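Local coordinates for KLLA0E08119p (Kluyveromyces lactis, PDB 3VA7), which probably catalyses the ATP- and biotin-dependent carboxylation of urea to urea-1-carboxylate, the carboxylase half of the allophanate route of urea degradation, at residues Pro958-Phe963 with Thr1011-Ser1016; Gly1029-Ile1034 with Gly1042-Val1047; Ile964-Asp969 with Asp1136-Leu1141; Arg713-Gly716 with Gly720-Pro723; Met932-Ser937 with Asp974-Leu979. One frame throughout, in Å; residues are numbered along the deposited sequence.

Contact 1: residues Pro958-Phe963 with Thr1011-Ser1016; sequences PNNVDF and TKYNPS. With BTI (5-(hexahydro-2-oxo-1H-thieno[3,4-D]imidazol-6-yl)pentanal), chain B.
Phe963 meets Thr1011 through the far end of its ring: CZ lies 3.6 Å from Thr1011 CG2, an oblique approach, while Thr1011 N comes up in the ring plane at the edge. With OG1 of the threonine anti to the backbone N (chi1 -177°) and bonded to Lys1012 O at 3.0 Å, on a lone pair in the carbonyl plane, the methyl CG2 is the branch that meets the ring. In the second pairing the Asn960 side chain points at the hydroxyl end of Tyr1013, though the orientation of its amide is doubtful. Beyond these, Asn959 is the N-cap of helix 960-967, its OD1 accepting from Asp962 N at 2.7 Å, so the helix that presents Asn960 and Phe963 is secured at its start. The Tyr1013 ring is held in turn by a T-shaped stack with Tyr946 and a cation-pi contact from Arg1017. Farther along the loop, Ser1016 OG lies 3.6 Å from C4 of the bound biotin group. Together these residues form a buried contact between helix 960-967 and the 1011-1016 loop in the carboxyltransferase domain, where the loop contributes Ser1016 to the biotin pocket of the active site.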
# COMPACT_ATOMS: atom_id res chain seq x y z
N PRO A 958 16.38 1.57 -30.21
CA PRO A 958 15.20 0.93 -29.63
C PRO A 958 15.47 0.02 -28.42
O PRO A 958 14.54 -0.27 -27.67
CB PRO A 958 14.66 0.10 -30.83
CG PRO A 958 15.87 -0.28 -31.60
CD PRO A 958 16.83 0.90 -31.44
N ASN A 959 16.73 -0.41 -28.25
CA ASN A 959 17.11 -1.33 -27.20
C ASN A 959 18.24 -0.76 -26.31
O ASN A 959 19.37 -0.54 -26.80
CB ASN A 959 17.58 -2.67 -27.80
CG ASN A 959 18.09 -3.67 -26.72
OD1 ASN A 959 19.20 -3.51 -26.18
ND2 ASN A 959 17.27 -4.71 -26.41
N ASN A 960 17.96 -0.58 -25.01
CA ASN A 960 18.88 0.10 -24.09
C ASN A 960 20.21 -0.67 -23.92
O ASN A 960 21.33 -0.07 -23.81
CB ASN A 960 18.22 0.39 -22.74
CG ASN A 960 16.99 1.33 -22.84
OD1 ASN A 960 16.65 1.86 -23.93
ND2 ASN A 960 16.31 1.54 -21.71
N VAL A 961 20.15 -2.00 -23.91
CA VAL A 961 21.37 -2.75 -23.65
C VAL A 961 22.28 -2.60 -24.82
O VAL A 961 23.49 -2.41 -24.63
CB VAL A 961 21.09 -4.20 -23.30
CG1 VAL A 961 22.38 -5.11 -23.44
CG2 VAL A 961 20.44 -4.27 -21.91
N ASP A 962 21.72 -2.59 -26.02
CA ASP A 962 22.50 -2.35 -27.23
C ASP A 962 23.21 -0.98 -27.30
O ASP A 962 24.38 -0.91 -27.68
CB ASP A 962 21.63 -2.54 -28.47
CG ASP A 962 21.29 -3.99 -28.72
OD1 ASP A 962 22.07 -4.88 -28.34
OD2 ASP A 962 20.23 -4.23 -29.32
N PHE A 963 22.52 0.09 -26.94
CA PHE A 963 23.17 1.33 -26.61
C PHE A 963 24.36 1.21 -25.61
O PHE A 963 25.47 1.68 -25.95
CB PHE A 963 22.15 2.32 -26.10
CG PHE A 963 22.76 3.53 -25.51
CD1 PHE A 963 23.43 4.45 -26.30
CD2 PHE A 963 22.71 3.75 -24.13
CE1 PHE A 963 24.04 5.58 -25.74
CE2 PHE A 963 23.29 4.85 -23.57
CZ PHE A 963 23.96 5.75 -24.36
N THR A 1011 23.91 7.08 -20.53
CA THR A 1011 23.21 8.33 -20.40
C THR A 1011 21.86 8.01 -19.78
O THR A 1011 21.42 6.86 -19.79
CB THR A 1011 22.95 9.05 -21.76
OG1 THR A 1011 22.32 10.31 -21.51
CG2 THR A 1011 21.96 8.26 -22.67
N LYS A 1012 21.22 9.02 -19.24
CA LYS A 1012 19.91 8.87 -18.67
C LYS A 1012 18.97 9.36 -19.74
O LYS A 1012 19.40 10.06 -20.67
CB LYS A 1012 19.85 9.69 -17.39
CG LYS A 1012 20.66 9.02 -16.24
CD LYS A 1012 21.55 10.01 -15.52
CE LYS A 1012 22.11 9.42 -14.26
NZ LYS A 1012 22.95 10.39 -13.56
N TYR A 1013 17.71 8.96 -19.68
CA TYR A 1013 16.82 9.30 -20.77
C TYR A 1013 16.64 10.83 -20.95
O TYR A 1013 16.81 11.62 -19.99
CB TYR A 1013 15.46 8.65 -20.55
CG TYR A 1013 15.31 7.17 -20.95
CD1 TYR A 1013 16.37 6.23 -20.80
CD2 TYR A 1013 14.08 6.69 -21.43
CE1 TYR A 1013 16.22 4.89 -21.16
CE2 TYR A 1013 13.91 5.31 -21.78
CZ TYR A 1013 14.95 4.45 -21.64
OH TYR A 1013 14.75 3.14 -21.97
N ASN A 1014 16.33 11.23 -22.18
CA ASN A 1014 16.03 12.60 -22.50
C ASN A 1014 14.80 12.66 -23.39
O ASN A 1014 14.90 12.49 -24.61
CB ASN A 1014 17.25 13.23 -23.17
CG ASN A 1014 16.92 14.54 -23.90
OD1 ASN A 1014 17.50 14.82 -24.97
ND2 ASN A 1014 15.99 15.32 -23.37
N PRO A 1015 13.62 12.94 -22.81
CA PRO A 1015 13.30 13.17 -21.41
C PRO A 1015 13.06 11.83 -20.73
O PRO A 1015 13.01 10.80 -21.41
CB PRO A 1015 11.94 13.92 -21.48
CG PRO A 1015 11.27 13.36 -22.61
CD PRO A 1015 12.40 12.99 -23.63
N SER A 1016 12.84 11.85 -19.43
CA SER A 1016 12.62 10.60 -18.70
C SER A 1016 11.30 9.92 -19.04
O SER A 1016 10.37 10.55 -19.51
CB SER A 1016 12.78 10.87 -17.21
OG SER A 1016 12.02 12.01 -16.82
C11 BTI B . 6.70 13.18 -13.98
O11 BTI B . 7.07 12.51 -14.99
C10 BTI B . 7.63 13.62 -12.81
C9 BTI B . 9.03 13.06 -13.00
C8 BTI B . 10.12 13.66 -12.12
C7 BTI B . 11.56 13.48 -12.64
C2 BTI B . 11.93 12.06 -13.04
S1 BTI B . 11.77 10.91 -11.71
C6 BTI B . 12.91 9.76 -12.40
C5 BTI B . 13.86 10.53 -13.30
N3 BTI B . 15.01 10.69 -12.45
C3 BTI B . 15.16 11.94 -12.09
O3 BTI B . 16.16 12.37 -11.35
N2 BTI B . 14.21 12.71 -12.58
C4 BTI B . 13.37 11.97 -13.50

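Contact 2: residues Gly1029-Ile1034 with Gly1042-Val1047; sequences GMYMCI and GGYQLV. With URE (urea), chain C.
Cys1033 places its sulfur over one face of the Tyr1044 ring, a sulfur-aromatic contact with SG 4.1 Å from the ring centroid and 29° off the ring normal. The thiol reaches this place because SG sits between the backbone N and the carbonyl carbon (chi1 79°); its closest ring atom is Tyr1044 CD1, at 3.6 Å. The same ring also makes apolar and van der Waals contacts toward its hydroxyl end, from the other side of its plane. Tyr1031 CB lies 4.1 Å from Tyr1044 CE1, and Tyr1031 O is 3.5 Å from that same CE1, approaching obliquely. No hydrogen bond joins the two segments, and the polar ends of both tyrosines are satisfied elsewhere: Tyr1044 OH bonds to Asp728 and Tyr1031 OH to His727, so each hydroxyl is tied to a residue outside the two segments.

Contacts with the bound urea form the third group. Urea lies on the same side of the Tyr1044 ring as the sulfur, obliquely, with its carbon 3.2 Å from CD2 and its oxygen 3.6 Å from Cys1033 SG. Gly1042 and Gly1043 bring bare backbone up to urea N1. The ring and the thiol thus form one corner of the urea site of the carboxyltransferase domain, and Gly1042 also touches the biotin group.

In the sheet the two strands are not direct neighbours. Strand 1024-1028 pairs with both 1031-1034 and 1045-1049; strand 997-1001 takes the other edge of 1031-1034, strand 922-934 that of 1045-1049, and helix 960-967 packs against Gln1045, Leu1046 and Val1047.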
# COMPACT_ATOMS: atom_id res chain seq x y z
N GLY A 1029 24.40 6.18 -16.80
CA GLY A 1029 25.84 6.44 -16.89
C GLY A 1029 26.52 5.22 -16.30
O GLY A 1029 26.25 4.09 -16.73
N MET A 1030 27.36 5.40 -15.29
CA MET A 1030 27.98 4.20 -14.66
C MET A 1030 27.22 3.62 -13.45
O MET A 1030 27.66 2.63 -12.87
CB MET A 1030 29.41 4.49 -14.27
CG MET A 1030 29.59 4.96 -12.86
SD MET A 1030 31.13 5.91 -12.73
CE MET A 1030 31.28 6.13 -10.95
N TYR A 1031 26.06 4.20 -13.11
CA TYR A 1031 25.39 3.82 -11.89
C TYR A 1031 24.31 2.80 -12.15
O TYR A 1031 23.74 2.74 -13.24
CB TYR A 1031 24.83 5.05 -11.09
CG TYR A 1031 25.92 6.02 -10.64
CD1 TYR A 1031 26.11 7.24 -11.32
CD2 TYR A 1031 26.80 5.70 -9.60
CE1 TYR A 1031 27.08 8.11 -10.95
CE2 TYR A 1031 27.82 6.59 -9.21
CZ TYR A 1031 27.96 7.80 -9.89
OH TYR A 1031 28.97 8.72 -9.59
N MET A 1032 24.02 2.02 -11.11
CA MET A 1032 23.00 1.01 -11.16
C MET A 1032 21.87 1.34 -10.20
O MET A 1032 22.13 1.77 -9.08
CB MET A 1032 23.61 -0.31 -10.76
CG MET A 1032 22.61 -1.41 -10.79
SD MET A 1032 21.98 -1.82 -9.16
CE MET A 1032 20.33 -1.81 -9.60
N CYS A 1033 20.63 1.10 -10.60
CA CYS A 1033 19.47 1.24 -9.69
C CYS A 1033 18.50 0.07 -9.82
O CYS A 1033 18.47 -0.62 -10.84
CB CYS A 1033 18.72 2.53 -9.95
SG CYS A 1033 17.64 2.48 -11.38
N ILE A 1034 17.74 -0.16 -8.75
CA ILE A 1034 16.62 -1.08 -8.76
C ILE A 1034 15.39 -0.22 -8.49
O ILE A 1034 15.36 0.50 -7.50
CB ILE A 1034 16.74 -2.14 -7.68
CG1 ILE A 1034 17.92 -3.04 -7.99
CG2 ILE A 1034 15.48 -2.92 -7.61
CD1 ILE A 1034 18.32 -3.98 -6.85
N GLY A 1042 11.30 7.22 -14.58
CA GLY A 1042 12.60 6.62 -14.48
C GLY A 1042 13.34 7.08 -15.71
O GLY A 1042 12.73 7.37 -16.74
N GLY A 1043 14.67 7.12 -15.61
CA GLY A 1043 15.47 7.71 -16.66
C GLY A 1043 16.65 6.83 -16.96
O GLY A 1043 17.34 7.07 -17.95
N TYR A 1044 16.90 5.83 -16.13
CA TYR A 1044 18.05 4.90 -16.39
C TYR A 1044 17.78 3.93 -17.58
O TYR A 1044 16.61 3.62 -17.90
CB TYR A 1044 18.36 4.08 -15.16
CG TYR A 1044 19.20 4.76 -14.08
CD1 TYR A 1044 20.19 4.03 -13.39
CD2 TYR A 1044 18.98 6.09 -13.71
CE1 TYR A 1044 20.95 4.62 -12.40
CE2 TYR A 1044 19.72 6.69 -12.69
CZ TYR A 1044 20.71 5.94 -12.04
OH TYR A 1044 21.48 6.51 -11.05
N GLN A 1045 18.86 3.47 -18.23
CA GLN A 1045 18.84 2.41 -19.25
C GLN A 1045 18.45 1.09 -18.66
O GLN A 1045 19.02 0.64 -17.67
CB GLN A 1045 20.20 2.32 -19.95
CG GLN A 1045 20.66 3.68 -20.59
CD GLN A 1045 19.72 4.18 -21.67
OE1 GLN A 1045 19.67 5.39 -21.97
NE2 GLN A 1045 18.97 3.27 -22.26
N LEU A 1046 17.43 0.47 -19.23
CA LEU A 1046 16.82 -0.72 -18.65
C LEU A 1046 17.43 -2.02 -19.17
O LEU A 1046 17.58 -2.23 -20.34
CB LEU A 1046 15.30 -0.70 -18.87
CG LEU A 1046 14.58 0.62 -18.54
CD1 LEU A 1046 13.12 0.55 -18.91
CD2 LEU A 1046 14.77 1.08 -17.04
N VAL A 1047 17.69 -2.94 -18.26
CA VAL A 1047 18.63 -4.02 -18.48
C VAL A 1047 18.01 -5.35 -18.02
O VAL A 1047 18.33 -6.41 -18.55
CB VAL A 1047 19.86 -3.54 -17.72
CG1 VAL A 1047 20.31 -4.39 -16.53
CG2 VAL A 1047 20.87 -2.98 -18.63
C URE C . 16.21 6.80 -12.21
O URE C . 16.56 5.94 -11.36
N1 URE C . 15.33 6.55 -13.14
N2 URE C . 16.68 8.05 -12.31

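Contact 3: residues Ile964-Asp969 with Asp1136-Leu1141; sequences IADVND and DEFARL
Ile964 O, one turn ahead of the Val967 that packs on Phe1138, is gripped twice by Asn968: by its backbone N at 3.1 Å and by its side-chain ND2 at 3.2 Å, from opposite faces of the carbonyl plane. Asn968 OD1 takes Leu1009 N in turn, so the amide is fixed at both ends. Just beyond, Asp969 closes the helix in a Schellman motif. Across the contact, Phe1138 carries everything. Val967 CB lies over one face of its ring, offset toward the rim, as a CH-pi contact 4.1 Å from the centroid and 26° off the normal. Val967 CG2, anti to the backbone N, comes within 3.4 Å of Phe1138 CD2. Asp966 approaches the edge instead, OD1 standing 3.3 Å from Phe1138 CZ, with carboxylate and ring planes 83° apart; its other oxygen, OD2, forms a salt bridge with Lys1134. Phe963 meets the same ring edge-to-face. Away from the contact, Arg1140 clasps Glu1137 side-on, NH2 reaching OE1 at 2.8 Å and NE reaching OE2. Replacing Phe1138 by an alanine would probably open a gap above Val967 and deprive both Phe963 and the Asp966 carboxylate of the ring they lie against. Helix 960-967 of the carboxyltransferase domain and the later helix 1133-1142 therefore meet through one aromatic wedge, apolar at its face and bordered at its edge by a carboxylate whose charge is likely to be balanced by Lys1134.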
# COMPACT_ATOMS: atom_id res chain seq x y z
N ILE A 964 24.17 0.62 -24.42
CA ILE A 964 25.30 0.47 -23.51
C ILE A 964 26.41 -0.22 -24.30
O ILE A 964 27.56 0.27 -24.34
CB ILE A 964 25.12 -0.46 -22.26
CG1 ILE A 964 23.95 -0.13 -21.30
CG2 ILE A 964 26.47 -0.61 -21.52
CD1 ILE A 964 23.44 1.21 -21.39
N ALA A 965 26.08 -1.35 -24.91
CA ALA A 965 27.09 -2.15 -25.64
C ALA A 965 27.80 -1.34 -26.70
O ALA A 965 29.02 -1.30 -26.75
CB ALA A 965 26.50 -3.38 -26.25
N ASP A 966 27.03 -0.64 -27.51
CA ASP A 966 27.60 0.12 -28.62
C ASP A 966 28.49 1.30 -28.18
O ASP A 966 29.58 1.50 -28.71
CB ASP A 966 26.46 0.55 -29.55
CG ASP A 966 26.92 1.19 -30.87
OD1 ASP A 966 26.05 1.88 -31.46
OD2 ASP A 966 28.07 1.00 -31.36
N VAL A 967 28.05 2.08 -27.19
CA VAL A 967 28.79 3.28 -26.81
C VAL A 967 30.08 2.90 -26.09
O VAL A 967 31.10 3.63 -26.10
CB VAL A 967 27.91 4.33 -26.11
CG1 VAL A 967 27.49 3.85 -24.70
CG2 VAL A 967 28.62 5.67 -26.05
N ASN A 968 30.07 1.71 -25.53
CA ASN A 968 31.27 1.20 -24.90
C ASN A 968 32.14 0.29 -25.77
O ASN A 968 33.17 -0.17 -25.32
CB ASN A 968 30.86 0.46 -23.63
CG ASN A 968 30.67 1.37 -22.48
OD1 ASN A 968 31.65 1.84 -21.91
ND2 ASN A 968 29.42 1.64 -22.12
N ASP A 969 31.70 0.02 -26.99
CA ASP A 969 32.37 -0.92 -27.87
C ASP A 969 32.53 -2.31 -27.34
O ASP A 969 33.63 -2.85 -27.42
CB ASP A 969 33.77 -0.43 -28.17
CG ASP A 969 33.87 0.12 -29.54
OD1 ASP A 969 33.87 -0.69 -30.53
OD2 ASP A 969 33.88 1.38 -29.60
N ASP A 1136 31.70 10.69 -28.30
CA ASP A 1136 31.36 12.10 -28.54
C ASP A 1136 30.25 12.28 -29.57
O ASP A 1136 29.40 13.17 -29.40
CB ASP A 1136 32.60 12.95 -28.89
CG ASP A 1136 33.55 13.14 -27.69
OD1 ASP A 1136 34.75 13.25 -27.92
OD2 ASP A 1136 33.12 13.16 -26.51
N GLU A 1137 30.20 11.44 -30.62
CA GLU A 1137 29.09 11.54 -31.57
C GLU A 1137 27.81 11.19 -30.82
O GLU A 1137 26.78 11.90 -30.90
CB GLU A 1137 29.31 10.66 -32.83
CG GLU A 1137 28.36 10.91 -34.06
CD GLU A 1137 28.19 12.40 -34.47
OE1 GLU A 1137 27.32 12.71 -35.33
OE2 GLU A 1137 28.91 13.28 -33.92
N PHE A 1138 27.89 10.14 -30.01
CA PHE A 1138 26.77 9.78 -29.14
C PHE A 1138 26.35 10.94 -28.26
O PHE A 1138 25.16 11.26 -28.21
CB PHE A 1138 27.08 8.56 -28.29
CG PHE A 1138 26.65 7.24 -28.90
CD1 PHE A 1138 25.31 6.94 -29.07
CD2 PHE A 1138 27.60 6.29 -29.26
CE1 PHE A 1138 24.91 5.72 -29.59
CE2 PHE A 1138 27.23 5.06 -29.79
CZ PHE A 1138 25.88 4.77 -29.97
N ALA A 1139 27.32 11.57 -27.57
CA ALA A 1139 26.98 12.72 -26.69
C ALA A 1139 26.35 13.84 -27.49
O ALA A 1139 25.46 14.52 -27.02
CB ALA A 1139 28.21 13.24 -25.86
N ARG A 1140 26.79 14.00 -28.74
CA ARG A 1140 26.19 15.02 -29.59
C ARG A 1140 24.73 14.63 -29.94
O ARG A 1140 23.77 15.36 -29.65
CB ARG A 1140 27.06 15.22 -30.84
CG ARG A 1140 26.61 16.34 -31.74
CD ARG A 1140 27.42 16.32 -33.03
NE ARG A 1140 26.90 15.42 -34.06
CZ ARG A 1140 25.76 15.59 -34.74
NH1 ARG A 1140 24.97 16.63 -34.48
NH2 ARG A 1140 25.40 14.70 -35.65
N LEU A 1141 24.58 13.42 -30.48
CA LEU A 1141 23.24 12.92 -30.79
C LEU A 1141 22.29 12.93 -29.56
O LEU A 1141 21.13 13.39 -29.69
CB LEU A 1141 23.32 11.56 -31.54
CG LEU A 1141 23.90 11.68 -32.97
CD1 LEU A 1141 24.43 10.36 -33.63
CD2 LEU A 1141 22.90 12.39 -33.87

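Contact 4: residues Arg713-Gly716 with Gly720-Pro723; sequences RSDG and GLHP
Arg713 and Pro723 make the principal hydrogen bond between these two pieces of loop: Arg713 NH2 donates to Pro723 O at 2.7 Å, with an N-H...O angle of 153°. The donor stands above the carbonyl plane, 39° out of it. A water reinforces the link, accepting from Arg713 NE at 3.0 Å and donating to Pro723 O at 3.1 Å. Between the backbones, Gly716 N donates to Leu721 O at 3.0 Å, although the place of that oxygen is less certain. Within the first piece, the Asp715 carboxylate takes Ser714 OG on OD1 and Gly717 N on OD2.

Packing contacts surround these bonds. Asp715 and Leu721 run side by side, with Asp715 CB 3.8 Å from Leu721 CD2, and the proline ring brings CG 3.6 Å from Ser714 O. One face of the guanidinium has Gly716 CA and Asp715 O near its rim.

NH2 of Arg713 also donates to Asn725 O. A leucine in place of Arg713 would probably leave the carbonyls of Pro723 and Asn725 without their shared donor and cost the bridging water a partner. The loop between strands 701-705 and 725-730 of the carboxyltransferase domain is thus held by an arginine and a water serving backbone carbonyls, with one backbone bond beside them.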
# COMPACT_ATOMS: atom_id res chain seq x y z
N ARG A 713 28.53 22.48 -20.48
CA ARG A 713 29.42 21.34 -20.66
C ARG A 713 28.96 20.63 -21.92
O ARG A 713 27.82 20.84 -22.38
CB ARG A 713 29.38 20.37 -19.45
CG ARG A 713 29.67 20.97 -18.09
CD ARG A 713 29.57 19.89 -17.02
NE ARG A 713 28.21 19.37 -16.93
CZ ARG A 713 27.81 18.34 -16.17
NH1 ARG A 713 28.65 17.70 -15.39
NH2 ARG A 713 26.54 17.94 -16.19
N SER A 714 29.86 19.82 -22.49
CA SER A 714 29.60 19.13 -23.75
C SER A 714 28.88 17.81 -23.47
O SER A 714 28.11 17.32 -24.32
CB SER A 714 30.91 18.88 -24.50
OG SER A 714 31.78 17.97 -23.81
N ASP A 715 29.15 17.25 -22.27
CA ASP A 715 28.51 16.04 -21.72
C ASP A 715 28.62 16.02 -20.19
O ASP A 715 29.25 16.91 -19.61
CB ASP A 715 29.11 14.76 -22.30
CG ASP A 715 30.64 14.68 -22.12
OD1 ASP A 715 31.30 15.12 -23.08
OD2 ASP A 715 31.15 14.18 -21.08
N GLY A 716 28.01 15.02 -19.54
CA GLY A 716 28.12 14.83 -18.09
C GLY A 716 29.13 13.80 -17.61
O GLY A 716 29.07 13.38 -16.44
N GLY A 720 26.67 10.14 -17.02
CA GLY A 720 25.80 10.09 -18.17
C GLY A 720 26.28 11.13 -19.18
O GLY A 720 26.83 12.16 -18.81
N LEU A 721 26.04 10.86 -20.45
CA LEU A 721 26.54 11.71 -21.50
C LEU A 721 25.77 13.01 -21.62
O LEU A 721 26.35 14.05 -21.87
CB LEU A 721 26.61 10.96 -22.80
CG LEU A 721 27.85 10.07 -22.73
CD1 LEU A 721 27.90 9.08 -23.85
CD2 LEU A 721 29.09 10.95 -22.77
N HIS A 722 24.47 12.99 -21.41
CA HIS A 722 23.73 14.21 -21.65
C HIS A 722 24.14 15.32 -20.66
O HIS A 722 24.26 15.06 -19.45
CB HIS A 722 22.27 13.94 -21.58
CG HIS A 722 21.45 15.11 -21.94
ND1 HIS A 722 20.86 15.25 -23.18
CD2 HIS A 722 21.10 16.22 -21.23
CE1 HIS A 722 20.17 16.38 -23.21
NE2 HIS A 722 20.30 16.98 -22.04
N PRO A 723 24.36 16.56 -21.14
CA PRO A 723 24.98 17.51 -20.24
C PRO A 723 24.17 17.87 -19.03
O PRO A 723 24.76 18.46 -18.14
CB PRO A 723 25.17 18.75 -21.11
CG PRO A 723 25.16 18.24 -22.48
CD PRO A 723 24.17 17.16 -22.47
O HOH W 1 26.29 21.18 -18.44

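Contact 5: residues Met932-Ser937 with Asp974-Leu979; sequences MAFEDS and DVKNML
Lys976 lays its aliphatic chain over one face of Phe934, the larger of the two side-chain contacts here. Lys976 CB stands 3.6 Å from Phe934 CZ, CG is centred above the ring in a CH-pi contact, 3.7 Å from the centroid and 9° off the normal, and Lys976 CD follows, 3.7 Å from Phe934 CD2. The chain then bends at its third torsion (chi3 87°), so that the methylenes, rather than the amine, cover the ring. Three residues on, close to one helical turn, Leu979 brings CD1 to the ring edge, 3.8 Å from Phe934 CE1. With CG anti to the backbone N (chi1 -163°), the Phe934 ring that they share reaches across to the helix; Glu935 CG lies over the opposite face and Met932 CE in plane at the edge. Phe934 also touches Val961 of helix 960-967, against which Val975 packs as well. Thus helix 972-979 lies beside helix 960-967 at the end of strand 922-934, which pairs with strands 1045-1049, 1075-1081 and 1101-1108 in the sheet, while Asp936 caps the start of helix 937-949.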
# COMPACT_ATOMS: atom_id res chain seq x y z
N MET A 932 18.07 -11.97 -10.85
CA MET A 932 17.64 -11.03 -11.90
C MET A 932 17.43 -11.73 -13.26
O MET A 932 18.31 -12.48 -13.78
CB MET A 932 18.63 -9.86 -12.00
CG MET A 932 18.28 -8.81 -13.01
SD MET A 932 19.76 -8.29 -13.94
CE MET A 932 19.59 -9.39 -15.29
N ALA A 933 16.26 -11.51 -13.82
CA ALA A 933 16.00 -11.82 -15.22
C ALA A 933 16.57 -10.77 -16.22
O ALA A 933 16.16 -9.61 -16.24
CB ALA A 933 14.54 -12.06 -15.44
N PHE A 934 17.54 -11.18 -17.04
CA PHE A 934 18.00 -10.34 -18.16
C PHE A 934 16.95 -10.02 -19.26
O PHE A 934 16.44 -10.90 -19.95
CB PHE A 934 19.26 -10.95 -18.76
CG PHE A 934 20.04 -10.00 -19.62
CD1 PHE A 934 20.69 -8.88 -19.05
CD2 PHE A 934 20.09 -10.18 -21.00
CE1 PHE A 934 21.42 -7.97 -19.83
CE2 PHE A 934 20.82 -9.26 -21.79
CZ PHE A 934 21.47 -8.16 -21.21
N GLU A 935 16.61 -8.74 -19.40
CA GLU A 935 15.79 -8.28 -20.55
C GLU A 935 14.52 -9.08 -20.70
O GLU A 935 14.24 -9.57 -21.77
CB GLU A 935 16.56 -8.33 -21.88
CG GLU A 935 17.35 -7.13 -22.10
CD GLU A 935 17.90 -6.96 -23.49
OE1 GLU A 935 17.93 -5.83 -23.97
OE2 GLU A 935 18.35 -7.93 -24.12
N ASP A 936 13.77 -9.20 -19.62
CA ASP A 936 12.53 -9.94 -19.61
C ASP A 936 11.46 -9.12 -20.26
O ASP A 936 11.69 -7.98 -20.62
CB ASP A 936 12.13 -10.19 -18.17
CG ASP A 936 11.97 -8.90 -17.41
OD1 ASP A 936 13.03 -8.23 -17.17
OD2 ASP A 936 10.83 -8.52 -17.08
N SER A 937 10.25 -9.66 -20.34
CA SER A 937 9.23 -8.99 -21.08
C SER A 937 8.79 -7.67 -20.44
O SER A 937 8.41 -6.73 -21.14
CB SER A 937 8.04 -9.93 -21.27
OG SER A 937 7.29 -10.15 -20.07
N ASP A 974 28.62 -8.96 -23.08
CA ASP A 974 29.53 -8.37 -22.15
C ASP A 974 28.78 -7.56 -21.08
O ASP A 974 29.15 -7.64 -19.92
CB ASP A 974 30.59 -7.50 -22.84
CG ASP A 974 31.56 -8.31 -23.66
OD1 ASP A 974 31.95 -7.86 -24.75
OD2 ASP A 974 31.89 -9.42 -23.20
N VAL A 975 27.74 -6.82 -21.48
CA VAL A 975 26.90 -6.10 -20.53
C VAL A 975 26.22 -7.09 -19.63
O VAL A 975 26.22 -6.96 -18.38
CB VAL A 975 25.84 -5.20 -21.23
CG1 VAL A 975 24.92 -4.51 -20.20
CG2 VAL A 975 26.49 -4.19 -22.13
N LYS A 976 25.65 -8.11 -20.22
CA LYS A 976 24.97 -9.08 -19.39
C LYS A 976 25.97 -9.67 -18.40
O LYS A 976 25.64 -9.84 -17.25
CB LYS A 976 24.30 -10.15 -20.24
CG LYS A 976 23.58 -11.21 -19.46
CD LYS A 976 23.01 -12.35 -20.36
CE LYS A 976 24.06 -13.43 -20.59
NZ LYS A 976 23.74 -14.34 -21.74
N ASN A 977 27.19 -9.96 -18.83
CA ASN A 977 28.19 -10.54 -17.97
C ASN A 977 28.55 -9.65 -16.82
O ASN A 977 28.77 -10.16 -15.70
CB ASN A 977 29.49 -10.88 -18.70
CG ASN A 977 29.37 -12.05 -19.66
OD1 ASN A 977 28.49 -12.94 -19.51
ND2 ASN A 977 30.27 -12.07 -20.67
N MET A 978 28.64 -8.33 -17.05
CA MET A 978 29.02 -7.49 -15.94
C MET A 978 27.91 -7.41 -14.94
O MET A 978 28.18 -7.49 -13.74
CB MET A 978 29.61 -6.15 -16.32
CG MET A 978 28.67 -5.10 -16.48
SD MET A 978 28.08 -4.29 -14.98
CE MET A 978 27.29 -2.93 -15.82
N LEU A 979 26.66 -7.35 -15.39
CA LEU A 979 25.58 -7.36 -14.44
C LEU A 979 25.61 -8.55 -13.49
O LEU A 979 25.16 -8.46 -12.32
CB LEU A 979 24.26 -7.30 -15.16
CG LEU A 979 24.08 -5.96 -15.88
CD1 LEU A 979 23.12 -6.17 -16.98
CD2 LEU A 979 23.57 -4.94 -14.85

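In the fold
Helix 960-967 ties most of the set together: contacts 1 and 3 use its two halves, and it packs against contacts 2 and 5. Contacts 1 and 2 are buried beside the biotin and urea sites, about 9 Å apart between centres, and are joined by a probable hydrogen bond from Tyr1013 N to Gly1043 O. Contacts 3, 4 and 5 are only partly buried. Contacts 2 and 5 reach neighbouring strands of one sheet, whereas contact 4 belongs to another family region and meets contact 3 through Ala1139 and Leu721. The chemistry follows place: aromatic and sulfur packing near the ligands, single aromatic rings between elements in contacts 3 and 5, and arginine, water and backbone bonds in the loop of contact 4.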